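Local atomic coordinates of glucose-6-phosphate 1-dehydrogenase (Mycobacterium avium, PDB entry 4LGV), a protein that catalyses the oxidation of glucose 6-phosphate to 6-phosphogluconolactone, the entry step of the pentose phosphate pathway. Residues A[383-388]-A[400-405]. Numbering follows the deposited sequence.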
ATOM      1  N   GLY A 383      28.117  -1.606   1.864  1.00 30.31           N
ATOM      2  CA  GLY A 383      27.388  -1.999   0.675  1.00 30.50           C
ATOM      3  C   GLY A 383      25.995  -2.505   0.983  1.00 28.59           C
ATOM      4  O   GLY A 383      25.562  -2.552   2.127  1.00 29.56           O
ATOM      5  N   MET A 384      25.294  -2.867  -0.062  1.00 29.19           N
ATOM      6  CA  MET A 384      23.985  -3.419   0.076  1.00 29.78           C
ATOM      7  C   MET A 384      23.880  -4.686  -0.721  1.00 28.98           C
ATOM      8  O   MET A 384      24.335  -4.777  -1.835  1.00 26.53           O
ATOM      9  CB  MET A 384      22.931  -2.431  -0.381  1.00 31.42           C
ATOM     10  CG  MET A 384      21.554  -3.052  -0.260  1.00 33.97           C
ATOM     11  SD  MET A 384      20.269  -2.114  -1.009  1.00 37.15           S
ATOM     12  CE  MET A 384      20.872  -1.961  -2.682  1.00 36.71           C
ATOM     13  N   ARG A 385      23.235  -5.668  -0.124  1.00 29.66           N
ATOM     14  CA  ARG A 385      22.900  -6.893  -0.836  1.00 29.47           C
ATOM     15  C   ARG A 385      21.407  -7.109  -0.798  1.00 28.44           C
ATOM     16  O   ARG A 385      20.798  -7.098   0.261  1.00 30.18           O
ATOM     17  CB  ARG A 385      23.643  -8.091  -0.236  1.00 30.07           C
ATOM     18  CG  ARG A 385      23.007  -9.456  -0.537  1.00 30.58           C
ATOM     19  CD  ARG A 385      23.830 -10.626   0.031  1.00 30.49           C
ATOM     20  NE  ARG A 385      24.980 -10.870  -0.820  1.00 31.22           N
ATOM     21  CZ  ARG A 385      25.901 -11.803  -0.630  1.00 32.53           C
ATOM     22  NH1 ARG A 385      25.859 -12.609   0.421  1.00 31.85           N
ATOM     23  NH2 ARG A 385      26.908 -11.900  -1.501  1.00 33.37           N
ATOM     24  N   LEU A 386      20.816  -7.310  -1.952  1.00 28.49           N
ATOM     25  CA  LEU A 386      19.435  -7.751  -2.013  1.00 31.16           C
ATOM     26  C   LEU A 386      19.424  -9.271  -2.325  1.00 30.07           C
ATOM     27  O   LEU A 386      19.904  -9.692  -3.377  1.00 30.41           O
ATOM     28  CB  LEU A 386      18.701  -6.923  -3.046  1.00 33.28           C
ATOM     29  CG  LEU A 386      17.249  -7.291  -3.352  1.00 41.31           C
ATOM     30  CD1 LEU A 386      16.308  -7.161  -2.155  1.00 43.47           C
ATOM     31  CD2 LEU A 386      16.709  -6.407  -4.476  1.00 42.95           C
ATOM     32  N   GLN A 387      18.840 -10.072  -1.438  1.00 28.27           N
ATOM     33  CA  GLN A 387      18.722 -11.526  -1.646  1.00 28.12           C
ATOM     34  C   GLN A 387      17.367 -11.918  -2.169  1.00 27.34           C
ATOM     35  O   GLN A 387      16.348 -11.645  -1.551  1.00 28.58           O
ATOM     36  CB  GLN A 387      18.941 -12.290  -0.360  1.00 27.64           C
ATOM     37  CG  GLN A 387      20.289 -12.022   0.246  1.00 29.12           C
ATOM     38  CD  GLN A 387      20.595 -12.913   1.435  1.00 31.53           C
ATOM     39  OE1 GLN A 387      19.831 -13.837   1.724  1.00 32.80           O
ATOM     40  NE2 GLN A 387      21.688 -12.617   2.144  1.00 31.92           N
ATOM     41  N   LEU A 388      17.363 -12.540  -3.337  1.00 27.11           N
ATOM     42  CA  LEU A 388      16.144 -12.971  -4.018  1.00 26.68           C
ATOM     43  C   LEU A 388      16.304 -14.438  -4.424  1.00 26.30           C
ATOM     44  O   LEU A 388      17.326 -15.043  -4.145  1.00 25.53           O
ATOM     45  CB  LEU A 388      15.930 -12.148  -5.286  1.00 26.06           C
ATOM     46  CG  LEU A 388      15.843 -10.636  -5.143  1.00 26.15           C
ATOM     47  CD1 LEU A 388      15.599 -10.017  -6.529  1.00 26.19           C
ATOM     48  CD2 LEU A 388      14.741 -10.212  -4.179  1.00 25.63           C
ATOM     49  N   HIS A 400      22.137 -13.232  -5.254  1.00 34.65           N
ATOM     50  CA  HIS A 400      22.726 -12.139  -4.485  1.00 34.33           C
ATOM     51  C   HIS A 400      23.006 -10.924  -5.352  1.00 34.75           C
ATOM     52  O   HIS A 400      23.876 -10.962  -6.198  1.00 35.25           O
ATOM     53  CB  HIS A 400      24.006 -12.597  -3.813  1.00 36.23           C
ATOM     54  CG  HIS A 400      23.808 -13.677  -2.789  1.00 39.99           C
ATOM     55  ND1 HIS A 400      22.617 -13.849  -2.116  1.00 43.58           N
ATOM     56  CD2 HIS A 400      24.647 -14.618  -2.295  1.00 42.52           C
ATOM     57  CE1 HIS A 400      22.723 -14.847  -1.264  1.00 41.60           C
ATOM     58  NE2 HIS A 400      23.947 -15.324  -1.344  1.00 41.79           N
ATOM     59  N   LEU A 401      22.225  -9.858  -5.168  1.00 33.06           N
ATOM     60  CA  LEU A 401      22.343  -8.620  -5.938  1.00 31.91           C
ATOM     61  C   LEU A 401      23.113  -7.619  -5.085  1.00 33.17           C
ATOM     62  O   LEU A 401      22.551  -6.954  -4.200  1.00 32.16           O
ATOM     63  CB  LEU A 401      20.945  -8.071  -6.246  1.00 32.81           C
ATOM     64  CG  LEU A 401      20.209  -8.551  -7.516  1.00 35.40           C
ATOM     65  CD1 LEU A 401      20.502  -9.967  -7.885  1.00 37.50           C
ATOM     66  CD2 LEU A 401      18.697  -8.405  -7.450  1.00 35.26           C
ATOM     67  N   ASP A 402      24.404  -7.530  -5.337  1.00 34.34           N
ATOM     68  CA  ASP A 402      25.354  -6.799  -4.492  1.00 34.44           C
ATOM     69  C   ASP A 402      25.798  -5.501  -5.113  1.00 35.34           C
ATOM     70  O   ASP A 402      26.044  -5.437  -6.330  1.00 36.51           O
ATOM     71  CB  ASP A 402      26.597  -7.674  -4.277  1.00 35.26           C
ATOM     72  CG  ASP A 402      26.289  -8.931  -3.490  1.00 36.31           C
ATOM     73  OD1 ASP A 402      25.159  -9.058  -2.955  1.00 36.76           O
ATOM     74  OD2 ASP A 402      27.182  -9.787  -3.360  1.00 38.90           O
ATOM     75  N   SER A 403      25.933  -4.476  -4.276  1.00 34.37           N
ATOM     76  CA  SER A 403      26.532  -3.234  -4.695  1.00 33.96           C
ATOM     77  C   SER A 403      27.142  -2.516  -3.500  1.00 34.24           C
ATOM     78  O   SER A 403      26.816  -2.782  -2.347  1.00 31.63           O
ATOM     79  CB  SER A 403      25.507  -2.339  -5.347  1.00 36.63           C
ATOM     80  OG  SER A 403      24.476  -1.974  -4.446  1.00 35.99           O
ATOM     81  N   SER A 404      28.058  -1.626  -3.815  1.00 31.52           N
ATOM     82  CA  SER A 404      28.762  -0.824  -2.871  1.00 33.59           C
ATOM     83  C   SER A 404      28.096   0.553  -2.759  1.00 33.89           C
ATOM     84  O   SER A 404      27.435   1.032  -3.669  1.00 33.26           O
ATOM     85  CB  SER A 404      30.212  -0.650  -3.332  1.00 34.79           C
ATOM     86  OG  SER A 404      30.873  -1.901  -3.136  1.00 36.01           O
ATOM     87  N   PHE A 405      28.282   1.170  -1.606  1.00 34.75           N
ATOM     88  CA  PHE A 405      27.948   2.577  -1.407  1.00 33.41           C
ATOM     89  C   PHE A 405      28.897   3.125  -0.361  1.00 32.64           C
ATOM     90  O   PHE A 405      29.511   2.386   0.366  1.00 34.55           O
ATOM     91  CB  PHE A 405      26.466   2.800  -1.006  1.00 32.22           C
ATOM     92  CG  PHE A 405      26.106   2.306   0.361  1.00 30.78           C
ATOM     93  CD1 PHE A 405      26.231   3.109   1.457  1.00 31.35           C
ATOM     94  CD2 PHE A 405      25.523   1.091   0.519  1.00 32.86           C
ATOM     95  CE1 PHE A 405      25.839   2.676   2.711  1.00 30.90           C
ATOM     96  CE2 PHE A 405      25.157   0.631   1.778  1.00 32.11           C
ATOM     97  CZ  PHE A 405      25.332   1.434   2.877  1.00 30.66           C
TER
HETATM   98  O   HOH W   1      22.962  -4.214  -3.902  1.00 35.16           O
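The guanidinium of Arg385 lies flat against the His400 ring. The two planes are 17° apart and the group centres 3.8 Å. CD2 of the ring sits over the middle of the guanidinium, while Arg385 CZ is offset toward the rim of the ring. The edge of the same guanidinium meets the carboxylate of Asp402 in a side-on salt bridge. NE donates to OD1 and NH2 to OD2 on the syn side, each bond between Arg385 and Asp402 measuring 2.8 Å. The Arg385 chain is extended through chi2 and bends at chi3 (-77°), which brings the guanidinium toward the 400-405 strand to reach both partners. Two bonds at the edge and a ring on one face fix its rotation. Trp481 adds a cation-pi contact to this cluster. At the other end, the Phe405 ring reaches back to Gly383, with CE2 3.2 Å from Gly383 O, and has Met384 N near its edge.

Between the antiparallel strands, two pairs of backbone hydrogen bonds join Met384 with Ser403 and Leu386 with Leu401. A water sits beside this intact ladder, donating to Leu401 O and accepting from Ser403 OG.

Met384, Leu386, Leu401 and Ser403 point to the face that meets the second subunit. Within the chain, Leu401 CD2 lies 3.6 Å from Leu388 CD1; across the interface, Leu386 packs on Leu386 of the second subunit.

The two segments belong to a beta hairpin at the edge of the large mixed sheet of the C-terminal domain. One face of the hairpin carries the charged and aromatic cluster; the other forms part of a subunit interface, as the beta sheets of glucose-6-phosphate dehydrogenases do in their dimers.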